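PDB 6YJO: FAD-binding PCMH-type domain-containing protein from Gibberella zeae, which carries covalently bound FAD and probably works as an oxygen-dependent flavoprotein oxidase acting on oligosaccharides. Local coordinates for residues G192-L197 against I202-D207; E209-T214 against P405-F410; F224-E229 against D493-P498. All blocks are in the same frame, centred on the assembly; numbering follows the deposited sequence.

Interaction 1: G192-L197 against I202-D207; sequences GATIVL and IRYAAD. With NAG (2-acetamido-2-deoxy-beta-D-glucopyranose), chain B; NAG (2-acetamido-2-deoxy-beta-D-glucopyranose), chain C.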
loop_
_atom_site.group_PDB
_atom_site.type_symbol
_atom_site.label_atom_id
_atom_site.label_comp_id
_atom_site.label_asym_id
_atom_site.label_seq_id
_atom_site.Cartn_x
_atom_site.Cartn_y
_atom_site.Cartn_z
ATOM N N GLY A 192 -12.627 -8.005 9.739
ATOM C CA GLY A 192 -12.962 -6.997 10.724
ATOM C C GLY A 192 -11.735 -6.671 11.548
ATOM O O GLY A 192 -10.664 -7.261 11.370
ATOM N N ALA A 193 -11.904 -5.710 12.453
ATOM C CA ALA A 193 -10.789 -5.266 13.276
ATOM C C ALA A 193 -11.278 -4.672 14.586
ATOM O O ALA A 193 -12.245 -3.909 14.613
ATOM C CB ALA A 193 -9.939 -4.225 12.544
ATOM N N THR A 194 -10.588 -5.028 15.666
ATOM C CA THR A 194 -10.691 -4.281 16.910
ATOM C C THR A 194 -10.087 -2.898 16.692
ATOM O O THR A 194 -8.923 -2.780 16.300
ATOM C CB THR A 194 -9.963 -5.030 18.028
ATOM O OG1 THR A 194 -10.414 -6.393 18.071
ATOM C CG2 THR A 194 -10.213 -4.365 19.370
ATOM N N ILE A 195 -10.885 -1.855 16.908
ATOM C CA ILE A 195 -10.487 -0.489 16.588
ATOM C C ILE A 195 -10.883 0.427 17.736
ATOM O O ILE A 195 -11.930 0.241 18.365
ATOM C CB ILE A 195 -11.120 -0.021 15.260
ATOM C CG1 ILE A 195 -10.696 1.413 14.941
ATOM C CG2 ILE A 195 -12.643 -0.128 15.315
ATOM C CD1 ILE A 195 -11.099 1.863 13.552
ATOM N N VAL A 196 -10.038 1.416 18.009
ATOM C CA VAL A 196 -10.272 2.398 19.063
ATOM C C VAL A 196 -10.708 3.701 18.410
ATOM O O VAL A 196 -9.935 4.331 17.677
ATOM C CB VAL A 196 -9.014 2.606 19.923
ATOM C CG1 VAL A 196 -9.280 3.609 21.041
ATOM C CG2 VAL A 196 -8.539 1.278 20.495
ATOM N N LEU A 197 -11.941 4.113 18.679
ATOM C CA LEU A 197 -12.441 5.365 18.138
ATOM C C LEU A 197 -11.879 6.550 18.928
ATOM O O LEU A 197 -11.301 6.401 20.009
ATOM C CB LEU A 197 -13.969 5.382 18.151
ATOM C CG LEU A 197 -14.642 4.120 17.611
ATOM C CD1 LEU A 197 -16.155 4.299 17.563
ATOM C CD2 LEU A 197 -14.091 3.757 16.236
ATOM N N ILE A 202 -13.581 1.145 22.559
ATOM C CA ILE A 202 -13.032 0.023 21.804
ATOM C C ILE A 202 -14.186 -0.711 21.132
ATOM O O ILE A 202 -15.102 -1.193 21.809
ATOM C CB ILE A 202 -12.237 -0.931 22.708
ATOM C CG1 ILE A 202 -11.259 -0.160 23.596
ATOM C CG2 ILE A 202 -11.481 -1.950 21.861
ATOM C CD1 ILE A 202 -10.535 -1.037 24.610
ATOM N N ARG A 203 -14.140 -0.802 19.804
ATOM C CA ARG A 203 -15.134 -1.526 19.027
ATOM C C ARG A 203 -14.485 -2.698 18.302
ATOM O O ARG A 203 -13.295 -2.666 17.972
ATOM C CB ARG A 203 -15.811 -0.621 17.986
ATOM C CG ARG A 203 -16.641 0.517 18.554
ATOM C CD ARG A 203 -17.802 0.013 19.375
ATOM N NE ARG A 203 -18.728 1.099 19.683
ATOM C CZ ARG A 203 -19.482 1.168 20.774
ATOM N NH1 ARG A 203 -19.430 0.215 21.694
ATOM N NH2 ARG A 203 -20.286 2.204 20.944
ATOM N N TYR A 204 -15.275 -3.742 18.060
ATOM C CA TYR A 204 -14.961 -4.725 17.033
ATOM C C TYR A 204 -15.837 -4.402 15.829
ATOM O O TYR A 204 -17.065 -4.517 15.900
ATOM C CB TYR A 204 -15.187 -6.160 17.501
ATOM C CG TYR A 204 -14.880 -7.143 16.395
ATOM C CD1 TYR A 204 -13.573 -7.355 15.979
ATOM C CD2 TYR A 204 -15.895 -7.823 15.739
ATOM C CE1 TYR A 204 -13.281 -8.230 14.957
ATOM C CE2 TYR A 204 -15.615 -8.703 14.712
ATOM C CZ TYR A 204 -14.304 -8.901 14.322
ATOM O OH TYR A 204 -14.015 -9.778 13.304
ATOM N N ALA A 205 -15.204 -3.988 14.733
ATOM C CA ALA A 205 -15.901 -3.528 13.540
ATOM C C ALA A 205 -15.971 -4.660 12.524
ATOM O O ALA A 205 -14.934 -5.179 12.099
ATOM C CB ALA A 205 -15.192 -2.310 12.948
ATOM N N ALA A 206 -17.189 -5.040 12.143
ATOM C CA ALA A 206 -17.395 -6.036 11.102
ATOM C C ALA A 206 -18.664 -5.675 10.342
ATOM O O ALA A 206 -19.438 -4.810 10.760
ATOM C CB ALA A 206 -17.460 -7.456 11.685
ATOM N N ASP A 207 -18.868 -6.348 9.207
ATOM C CA ASP A 207 -19.956 -5.967 8.310
ATOM C C ASP A 207 -21.299 -5.950 9.029
ATOM O O ASP A 207 -22.121 -5.056 8.795
ATOM C CB ASP A 207 -20.002 -6.915 7.111
ATOM C CG ASP A 207 -19.131 -6.444 5.961
ATOM O OD1 ASP A 207 -18.729 -5.260 5.958
ATOM O OD2 ASP A 207 -18.854 -7.251 5.051
HETATM C C1 NAG B . -17.679 6.954 20.984
HETATM C C2 NAG B . -18.886 6.688 21.876
HETATM C C3 NAG B . -19.821 5.665 21.229
HETATM C C4 NAG B . -20.157 6.048 19.792
HETATM C C5 NAG B . -18.884 6.359 19.011
HETATM C C6 NAG B . -19.162 6.895 17.626
HETATM C C7 NAG B . -18.944 6.728 24.331
HETATM C C8 NAG B . -18.391 6.138 25.594
HETATM N N2 NAG B . -18.459 6.229 23.188
HETATM O O3 NAG B . -21.017 5.585 21.998
HETATM O O4 NAG B . -20.776 4.940 19.148
HETATM O O5 NAG B . -18.115 7.358 19.695
HETATM O O6 NAG B . -19.444 8.287 17.658
HETATM O O7 NAG B . -19.790 7.618 24.344
HETATM C C1 NAG C . -22.077 5.205 18.592
HETATM C C2 NAG C . -22.382 3.983 17.703
HETATM C C3 NAG C . -23.849 3.966 17.270
HETATM C C4 NAG C . -24.752 4.073 18.489
HETATM C C5 NAG C . -24.419 5.352 19.240
HETATM C C6 NAG C . -25.241 5.529 20.495
HETATM C C7 NAG C . -20.314 3.341 16.542
HETATM C C8 NAG C . -19.541 3.414 15.260
HETATM N N2 NAG C . -21.505 3.951 16.543
HETATM O O3 NAG C . -24.095 2.741 16.586
HETATM O O4 NAG C . -26.144 3.993 18.188
HETATM O O5 NAG C . -23.047 5.296 19.657
HETATM O O6 NAG C . -24.651 4.841 21.590
HETATM O O7 NAG C . -19.879 2.755 17.530
#
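Ile195 and Arg203 form a hydrogen-bonded pair in the antiparallel β-hairpin of strands 190-196 and 202-206: Ile195 N gives to Arg203 O and Arg203 N to Ile195 O, both at 2.8 Å. Ala193 and Ala205 make a second such pair, with Ala205 N 3.0 Å from Ala193 O. Thr194 with Tyr204 and Val196 with Ile202 are the non-hydrogen-bonded pairs in between.

Apolar contacts follow the alternation of side chains. On the face of Thr194, Val196, Ile202 and Tyr204, the methyl CG2 of Thr194 meets CG2 of Ile202 at 3.7 Å, and Val78 and Ile81 of helix 78-90 cover this patch. The Tyr204 ring lies obliquely along the backbone from Gly192 to Thr194. On the other face Ile195 CG2 rests against Ala205 CB at 4.1 Å, beneath Leu213 and Leu217 of helix 211-220.

Polar side-chain bonds run to the glycan attached to the protein. Arg203 packs its CG on Leu197 CD1 (3.9 Å), and a bend at chi2 (-63°) swings the guanidinium to the sugars. NE donates to the acetamide O7 of the second N-acetylglucosamine at 3.0 Å, while NH2 makes a weak, in-plane bond of 3.3 Å to O4 of the first, the glycosidic oxygen.

Interaction 2: E209-T214 against P405-F410; sequences EYYDLT and PINSAF. With NAG (2-acetamido-2-deoxy-beta-D-glucopyranose), chain C.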
loop_
_atom_site.group_PDB
_atom_site.type_symbol
_atom_site.label_atom_id
_atom_site.label_comp_id
_atom_site.label_asym_id
_atom_site.label_seq_id
_atom_site.Cartn_x
_atom_site.Cartn_y
_atom_site.Cartn_z
ATOM N N GLU A 209 -22.101 -5.775 12.536
ATOM C CA GLU A 209 -22.288 -4.844 13.640
ATOM C C GLU A 209 -22.067 -3.394 13.225
ATOM O O GLU A 209 -22.671 -2.491 13.816
ATOM C CB GLU A 209 -21.347 -5.200 14.792
ATOM C CG GLU A 209 -21.524 -6.611 15.344
ATOM C CD GLU A 209 -20.569 -7.610 14.719
ATOM O OE1 GLU A 209 -20.532 -7.708 13.474
ATOM O OE2 GLU A 209 -19.848 -8.293 15.477
ATOM N N TYR A 210 -21.217 -3.143 12.220
ATOM C CA TYR A 210 -20.835 -1.774 11.863
ATOM C C TYR A 210 -20.515 -1.742 10.363
ATOM O O TYR A 210 -19.359 -1.678 9.938
ATOM C CB TYR A 210 -19.654 -1.290 12.704
ATOM C CG TYR A 210 -19.968 -1.167 14.182
ATOM C CD1 TYR A 210 -20.719 -0.102 14.667
ATOM C CD2 TYR A 210 -19.513 -2.114 15.091
ATOM C CE1 TYR A 210 -21.011 0.016 16.013
ATOM C CE2 TYR A 210 -19.798 -2.005 16.437
ATOM C CZ TYR A 210 -20.550 -0.936 16.893
ATOM O OH TYR A 210 -20.844 -0.816 18.234
ATOM N N TYR A 211 -21.575 -1.758 9.551
ATOM C CA TYR A 211 -21.416 -1.912 8.106
ATOM C C TYR A 211 -20.622 -0.758 7.499
ATOM O O TYR A 211 -19.720 -0.973 6.683
ATOM C CB TYR A 211 -22.791 -2.022 7.442
ATOM C CG TYR A 211 -22.760 -2.577 6.032
ATOM C CD1 TYR A 211 -22.629 -3.941 5.807
ATOM C CD2 TYR A 211 -22.871 -1.740 4.929
ATOM C CE1 TYR A 211 -22.601 -4.458 4.523
ATOM C CE2 TYR A 211 -22.848 -2.248 3.639
ATOM C CZ TYR A 211 -22.712 -3.609 3.444
ATOM O OH TYR A 211 -22.682 -4.129 2.167
ATOM N N ASP A 212 -20.952 0.480 7.878
ATOM C CA ASP A 212 -20.321 1.641 7.258
ATOM C C ASP A 212 -18.895 1.841 7.753
ATOM O O ASP A 212 -18.001 2.169 6.964
ATOM C CB ASP A 212 -21.146 2.900 7.531
ATOM C CG ASP A 212 -22.453 2.929 6.764
ATOM O OD1 ASP A 212 -22.570 2.225 5.738
ATOM O OD2 ASP A 212 -23.363 3.670 7.189
ATOM N N LEU A 213 -18.667 1.674 9.057
ATOM C CA LEU A 213 -17.312 1.776 9.589
ATOM C C LEU A 213 -16.392 0.757 8.930
ATOM O O LEU A 213 -15.289 1.094 8.480
ATOM C CB LEU A 213 -17.339 1.591 11.105
ATOM C CG LEU A 213 -15.996 1.536 11.833
ATOM C CD1 LEU A 213 -15.100 2.691 11.407
ATOM C CD2 LEU A 213 -16.229 1.557 13.337
ATOM N N THR A 214 -16.838 -0.501 8.852
ATOM C CA THR A 214 -16.045 -1.534 8.193
ATOM C C THR A 214 -15.841 -1.201 6.722
ATOM O O THR A 214 -14.781 -1.483 6.150
ATOM C CB THR A 214 -16.740 -2.889 8.343
ATOM O OG1 THR A 214 -16.991 -3.152 9.730
ATOM C CG2 THR A 214 -15.893 -4.016 7.766
ATOM N N PRO A 405 -21.346 -8.300 -3.853
ATOM C CA PRO A 405 -20.143 -7.459 -3.924
ATOM C C PRO A 405 -19.555 -7.191 -2.544
ATOM O O PRO A 405 -20.228 -7.287 -1.517
ATOM C CB PRO A 405 -20.650 -6.164 -4.572
ATOM C CG PRO A 405 -21.955 -6.533 -5.226
ATOM C CD PRO A 405 -22.539 -7.610 -4.369
ATOM N N ILE A 406 -18.270 -6.842 -2.531
ATOM C CA ILE A 406 -17.589 -6.519 -1.283
ATOM C C ILE A 406 -18.022 -5.140 -0.805
ATOM O O ILE A 406 -18.261 -4.222 -1.600
ATOM C CB ILE A 406 -16.059 -6.595 -1.447
ATOM C CG1 ILE A 406 -15.370 -6.401 -0.093
ATOM C CG2 ILE A 406 -15.569 -5.568 -2.463
ATOM C CD1 ILE A 406 -13.867 -6.573 -0.139
ATOM N N ASN A 407 -18.128 -5.001 0.516
ATOM C CA ASN A 407 -18.488 -3.745 1.178
ATOM C C ASN A 407 -17.197 -2.976 1.429
ATOM O O ASN A 407 -16.557 -3.116 2.471
ATOM C CB ASN A 407 -19.242 -4.023 2.474
ATOM C CG ASN A 407 -19.659 -2.758 3.194
ATOM O OD1 ASN A 407 -20.054 -1.771 2.568
ATOM N ND2 ASN A 407 -19.591 -2.786 4.521
ATOM N N SER A 408 -16.802 -2.151 0.460
ATOM C CA SER A 408 -15.500 -1.507 0.522
ATOM C C SER A 408 -15.552 -0.139 -0.141
ATOM O O SER A 408 -16.159 0.027 -1.205
ATOM C CB SER A 408 -14.424 -2.372 -0.150
ATOM O OG SER A 408 -13.163 -1.737 -0.095
ATOM N N ALA A 409 -14.893 0.833 0.495
ATOM C CA ALA A 409 -14.816 2.179 -0.055
ATOM C C ALA A 409 -13.805 2.294 -1.188
ATOM O O ALA A 409 -13.849 3.274 -1.934
ATOM C CB ALA A 409 -14.469 3.175 1.049
ATOM N N PHE A 410 -12.893 1.332 -1.324
ATOM C CA PHE A 410 -11.891 1.353 -2.381
ATOM C C PHE A 410 -12.566 1.515 -3.743
ATOM O O PHE A 410 -13.430 0.697 -4.100
ATOM C CB PHE A 410 -11.066 0.068 -2.361
ATOM C CG PHE A 410 -9.948 0.044 -3.373
ATOM C CD1 PHE A 410 -8.724 0.634 -3.088
ATOM C CD2 PHE A 410 -10.117 -0.576 -4.602
ATOM C CE1 PHE A 410 -7.697 0.614 -4.006
ATOM C CE2 PHE A 410 -9.086 -0.600 -5.527
ATOM C CZ PHE A 410 -7.875 -0.004 -5.226
HETATM C C1 NAG C . -22.077 5.205 18.592
HETATM C C2 NAG C . -22.382 3.983 17.703
HETATM C C3 NAG C . -23.849 3.966 17.270
HETATM C C4 NAG C . -24.752 4.073 18.489
HETATM C C5 NAG C . -24.419 5.352 19.240
HETATM C C6 NAG C . -25.241 5.529 20.495
HETATM C C7 NAG C . -20.314 3.341 16.542
HETATM C C8 NAG C . -19.541 3.414 15.260
HETATM N N2 NAG C . -21.505 3.951 16.543
HETATM O O3 NAG C . -24.095 2.741 16.586
HETATM O O4 NAG C . -26.144 3.993 18.188
HETATM O O5 NAG C . -23.047 5.296 19.657
HETATM O O6 NAG C . -24.651 4.841 21.590
HETATM O O7 NAG C . -19.879 2.755 17.530
#
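Asn407 lays its side-chain amide flat over one face of the Tyr211 ring, and this amide-aromatic stack carries most of the contact. The two planes are only 14° apart. ND2 sits 3.2 Å above the plane of the Tyr211 ring, over its centre, while CG of Asn407 lies 3.2 Å from Tyr211 CZ and OD1 comes to 3.0 Å from CE2. With the planes so nearly parallel, the N-H bonds run roughly parallel to the ring rather than down into it. Tyr211 has CG anti to its own backbone N (chi1 -163°), which sends the ring toward the 405-410 loop and under the amide.

Hydrogen bonding uses the same nitrogen. Asn407 ND2 donates to Tyr211 O over 2.8 Å at 148°, the acceptor lying close to the amide plane, and it also reaches Asp207 OD1. These two bonds hold the amide in its stacked orientation and satisfy the nitrogen of a buried side chain. Within 209-214, the N-cap residue Tyr210 receives Thr214 N at 3.0 Å and Thr214 OG1 at 2.8 Å on its carbonyl O, from opposite faces of the carbonyl plane.

The contact joins the first turn of helix 211-220 to the loop connecting strands 380-386 and 417-423. Arg218, further along that helix, bonds to Asn407 O and forms a salt bridge with Asp207, just beyond strand 202-206, while Ala409 is backbone-bonded to Trp215; strand 202-206 itself packs on the helix through Ala205, against Leu213 and Thr214.

Interaction 3: F224-E229 against D493-P498; sequences FGIVAE and DMFWNP. With FAD (flavin-adenine dinucleotide), chain D.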
loop_
_atom_site.group_PDB
_atom_site.type_symbol
_atom_site.label_atom_id
_atom_site.label_comp_id
_atom_site.label_asym_id
_atom_site.label_seq_id
_atom_site.Cartn_x
_atom_site.Cartn_y
_atom_site.Cartn_z
ATOM N N PHE A 224 -10.077 7.038 10.683
ATOM C CA PHE A 224 -11.255 6.767 11.497
ATOM C C PHE A 224 -10.974 6.151 12.859
ATOM O O PHE A 224 -11.900 6.061 13.672
ATOM C CB PHE A 224 -12.217 5.847 10.734
ATOM C CG PHE A 224 -12.794 6.478 9.508
ATOM C CD1 PHE A 224 -12.111 6.429 8.305
ATOM C CD2 PHE A 224 -14.006 7.142 9.562
ATOM C CE1 PHE A 224 -12.633 7.019 7.174
ATOM C CE2 PHE A 224 -14.534 7.736 8.435
ATOM C CZ PHE A 224 -13.849 7.674 7.238
ATOM N N GLY A 225 -9.753 5.719 13.137
ATOM C CA GLY A 225 -9.466 5.155 14.440
ATOM C C GLY A 225 -8.125 4.460 14.450
ATOM O O GLY A 225 -7.429 4.375 13.435
ATOM N N ILE A 226 -7.777 3.958 15.631
ATOM C CA ILE A 226 -6.524 3.244 15.850
ATOM C C ILE A 226 -6.862 1.758 15.904
ATOM O O ILE A 226 -7.381 1.260 16.908
ATOM C CB ILE A 226 -5.816 3.705 17.128
ATOM C CG1 ILE A 226 -5.723 5.231 17.180
ATOM C CG2 ILE A 226 -4.417 3.098 17.202
ATOM C CD1 ILE A 226 -4.691 5.815 16.232
ATOM N N VAL A 227 -6.571 1.046 14.816
ATOM C CA VAL A 227 -6.783 -0.395 14.779
ATOM C C VAL A 227 -5.701 -1.094 15.590
ATOM O O VAL A 227 -4.521 -0.713 15.555
ATOM C CB VAL A 227 -6.800 -0.895 13.325
ATOM C CG1 VAL A 227 -6.779 -2.415 13.283
ATOM C CG2 VAL A 227 -8.018 -0.356 12.598
ATOM N N ALA A 228 -6.103 -2.127 16.327
ATOM C CA ALA A 228 -5.195 -2.913 17.148
ATOM C C ALA A 228 -5.050 -4.355 16.685
ATOM O O ALA A 228 -4.006 -4.965 16.928
ATOM C CB ALA A 228 -5.665 -2.915 18.611
ATOM N N GLU A 229 -6.067 -4.915 16.034
ATOM C CA GLU A 229 -6.028 -6.287 15.546
ATOM C C GLU A 229 -6.898 -6.371 14.301
ATOM O O GLU A 229 -8.047 -5.924 14.327
ATOM C CB GLU A 229 -6.522 -7.255 16.625
ATOM C CG GLU A 229 -6.253 -8.720 16.341
ATOM C CD GLU A 229 -6.577 -9.620 17.526
ATOM O OE1 GLU A 229 -5.859 -9.552 18.548
ATOM O OE2 GLU A 229 -7.554 -10.392 17.436
ATOM N N ASP A 493 -11.602 15.870 14.252
ATOM C CA ASP A 493 -10.487 15.481 13.391
ATOM C C ASP A 493 -9.223 15.235 14.213
ATOM O O ASP A 493 -8.143 15.747 13.914
ATOM C CB ASP A 493 -10.241 16.527 12.301
ATOM C CG ASP A 493 -9.492 15.959 11.114
ATOM O OD1 ASP A 493 -9.049 14.791 11.186
ATOM O OD2 ASP A 493 -9.349 16.678 10.105
ATOM N N MET A 494 -9.373 14.431 15.265
ATOM C CA MET A 494 -8.219 14.014 16.056
ATOM C C MET A 494 -7.241 13.202 15.211
ATOM O O MET A 494 -6.036 13.482 15.191
ATOM C CB MET A 494 -8.693 13.208 17.265
ATOM C CG MET A 494 -7.680 12.221 17.807
ATOM S SD MET A 494 -8.095 11.720 19.484
ATOM C CE MET A 494 -7.227 10.164 19.589
ATOM N N PHE A 495 -7.741 12.191 14.506
ATOM C CA PHE A 495 -6.899 11.341 13.665
ATOM C C PHE A 495 -6.661 12.081 12.358
ATOM O O PHE A 495 -7.362 11.887 11.364
ATOM C CB PHE A 495 -7.548 9.980 13.447
ATOM C CG PHE A 495 -7.928 9.292 14.722
ATOM C CD1 PHE A 495 -6.957 8.930 15.639
ATOM C CD2 PHE A 495 -9.255 9.011 15.005
ATOM C CE1 PHE A 495 -7.300 8.300 16.814
ATOM C CE2 PHE A 495 -9.605 8.380 16.179
ATOM C CZ PHE A 495 -8.625 8.022 17.084
ATOM N N TRP A 496 -5.650 12.939 12.365
ATOM C CA TRP A 496 -5.402 13.878 11.285
ATOM C C TRP A 496 -4.146 13.483 10.522
ATOM O O TRP A 496 -3.185 12.978 11.109
ATOM C CB TRP A 496 -5.252 15.297 11.838
ATOM C CG TRP A 496 -5.157 16.353 10.786
ATOM C CD1 TRP A 496 -6.180 17.101 10.282
ATOM C CD2 TRP A 496 -3.972 16.785 10.110
ATOM N NE1 TRP A 496 -5.706 17.972 9.333
ATOM C CE2 TRP A 496 -4.353 17.796 9.208
ATOM C CE3 TRP A 496 -2.626 16.413 10.179
ATOM C CZ2 TRP A 496 -3.436 18.440 8.381
ATOM C CZ3 TRP A 496 -1.718 17.053 9.359
ATOM C CH2 TRP A 496 -2.127 18.056 8.470
ATOM N N ASN A 497 -4.170 13.699 9.213
ATOM C CA ASN A 497 -2.972 13.636 8.391
ATOM C C ASN A 497 -3.188 14.532 7.181
ATOM O O ASN A 497 -4.330 14.865 6.845
ATOM C CB ASN A 497 -2.641 12.199 7.959
ATOM C CG ASN A 497 -3.678 11.611 7.029
ATOM O OD1 ASN A 497 -3.646 11.846 5.822
ATOM N ND2 ASN A 497 -4.600 10.829 7.586
ATOM N N PRO A 498 -2.108 14.954 6.515
ATOM C CA PRO A 498 -2.259 15.907 5.402
ATOM C C PRO A 498 -3.310 15.523 4.372
ATOM O O PRO A 498 -4.066 16.394 3.923
ATOM C CB PRO A 498 -0.852 15.936 4.798
ATOM C CG PRO A 498 0.040 15.689 5.964
ATOM C CD PRO A 498 -0.694 14.710 6.841
HETATM P PA FAD D . 2.754 3.516 8.401
HETATM O O1A FAD D . 3.485 4.777 8.133
HETATM O O2A FAD D . 2.987 2.940 9.807
HETATM O O5B FAD D . 1.212 3.693 8.133
HETATM C C5B FAD D . 0.727 4.301 6.918
HETATM C C4B FAD D . -0.662 4.833 7.150
HETATM O O4B FAD D . -1.423 3.869 7.918
HETATM C C3B FAD D . -0.720 6.138 7.939
HETATM O O3B FAD D . -1.812 6.942 7.510
HETATM C C2B FAD D . -0.906 5.640 9.371
HETATM O O2B FAD D . -1.520 6.615 10.201
HETATM C C1B FAD D . -1.840 4.455 9.137
HETATM N N9A FAD D . -1.799 3.446 10.193
HETATM C C8A FAD D . -0.738 2.659 10.565
HETATM N N7A FAD D . -0.994 1.846 11.560
HETATM C C5A FAD D . -2.323 2.118 11.869
HETATM C C6A FAD D . -3.195 1.588 12.836
HETATM N N6A FAD D . -2.856 0.638 13.711
HETATM N N1A FAD D . -4.452 2.081 12.876
HETATM C C2A FAD D . -4.800 3.030 12.004
HETATM N N3A FAD D . -4.065 3.603 11.050
HETATM C C4A FAD D . -2.822 3.100 11.035
HETATM N N1 FAD D . 2.160 -1.158 -1.412
HETATM C C2 FAD D . 1.564 -2.038 -2.269
HETATM O O2 FAD D . 0.355 -1.976 -2.523
HETATM N N3 FAD D . 2.322 -3.030 -2.873
HETATM C C4 FAD D . 3.676 -3.236 -2.698
HETATM O O4 FAD D . 4.247 -4.151 -3.288
HETATM C C4X FAD D . 4.298 -2.296 -1.787
HETATM N N5 FAD D . 5.576 -2.416 -1.561
HETATM C C5X FAD D . 6.167 -1.519 -0.684
HETATM C C6 FAD D . 7.534 -1.606 -0.450
HETATM C C7 FAD D . 8.172 -0.751 0.441
HETATM C C7M FAD D . 9.651 -0.901 0.682
HETATM C C8 FAD D . 7.434 0.270 1.063
HETATM C C8M FAD D . 8.085 1.226 2.025
HETATM C C9 FAD D . 6.069 0.379 0.813
HETATM C C9A FAD D . 5.436 -0.501 -0.056
HETATM N N10 FAD D . 4.055 -0.418 -0.322
HETATM C C10 FAD D . 3.455 -1.292 -1.190
HETATM C "C1'" FAD D . 3.239 0.644 0.279
HETATM C "C2'" FAD D . 2.528 0.231 1.558
HETATM O "O2'" FAD D . 1.385 -0.563 1.243
HETATM C "C3'" FAD D . 2.071 1.493 2.290
HETATM O "O3'" FAD D . 3.209 2.325 2.485
HETATM C "C4'" FAD D . 1.418 1.238 3.647
HETATM O "O4'" FAD D . 0.280 2.084 3.809
HETATM C "C5'" FAD D . 2.398 1.479 4.771
HETATM O "O5'" FAD D . 1.881 0.895 5.982
HETATM P P FAD D . 2.745 0.868 7.288
HETATM O O1P FAD D . 1.854 0.533 8.488
HETATM O O2P FAD D . 3.931 0.001 7.078
HETATM O O3P FAD D . 3.197 2.405 7.360
#
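Phe495 presents one face of its ring to Gly225 and its CE1 corner to Ile226. CA of Gly225 stands over that face, 4.0 Å from the Phe495 ring centroid and 23° off the normal, a CH-pi contact displaced toward the rim. The main chain at Gly225 is fully extended, a conformation that suits glycine, and the ring rests on its CA. Alongside, Ile226 CG1 comes to 3.5 Å from Phe495 CE1 and its terminal CD1 to 3.6 Å from the same atom; the two side chains meet obliquely. Phe224 adds its carbonyl carbon, 4.0 Å from Phe495 CD2. On the opposite face of the ring Met494 CG lies near the rim.

Phe495 is the centre of an inverse gamma turn, and its CG is anti to its own carbonyl carbon (chi1 -54°), a combination that directs the ring toward 224-226. Asp490 steadies the turn by accepting the backbone N-H groups of Met494 and Phe495 on its two carboxylate oxygens.

The contact thus sets a loop of the berberine-like C-terminal region against the PCMH-type FAD-binding fold, where the chain leads into strand 226-236. Immediately beyond Ile226 this strand pairs with the adenine through its main chain: Val227 N donates to FAD N1A at 3.1 Å, and FAD N6A returns a bond to Val227 O at 2.8 Å and 165°. Gly225 O lies 3.3 Å from FAD C2A.

Further out, Ile226 packs on Ile81 and Val85 of helix 78-90 and is backbone-bonded to Val196 of the neighbouring strand. The Phe224 side chain leaves the main chain away from 493-498 and packs on Leu482, Leu485 and Lys486 of helix 479-489.

In the fold
Strand 226-236 lies beside strand 190-196 in one sheet, so interactions 1 and 3 share a framework. Interaction 1 is mainly a backbone ladder, mostly buried, with Ile202 and Tyr204 at the surface and Arg203 reaching the glycan. Interaction 3 is wholly buried and apolar between its segments, with the cofactor's adenine served by the main chain of the same strand. Interaction 2 continues from the hairpin into the next helix, and its single amide links a distant loop to the exposed Tyr211. Interactions 1 and 2 meet just past strand 202-206, where Asp207 has partners in both the helix and the 405-410 loop, and both touch the second sugar.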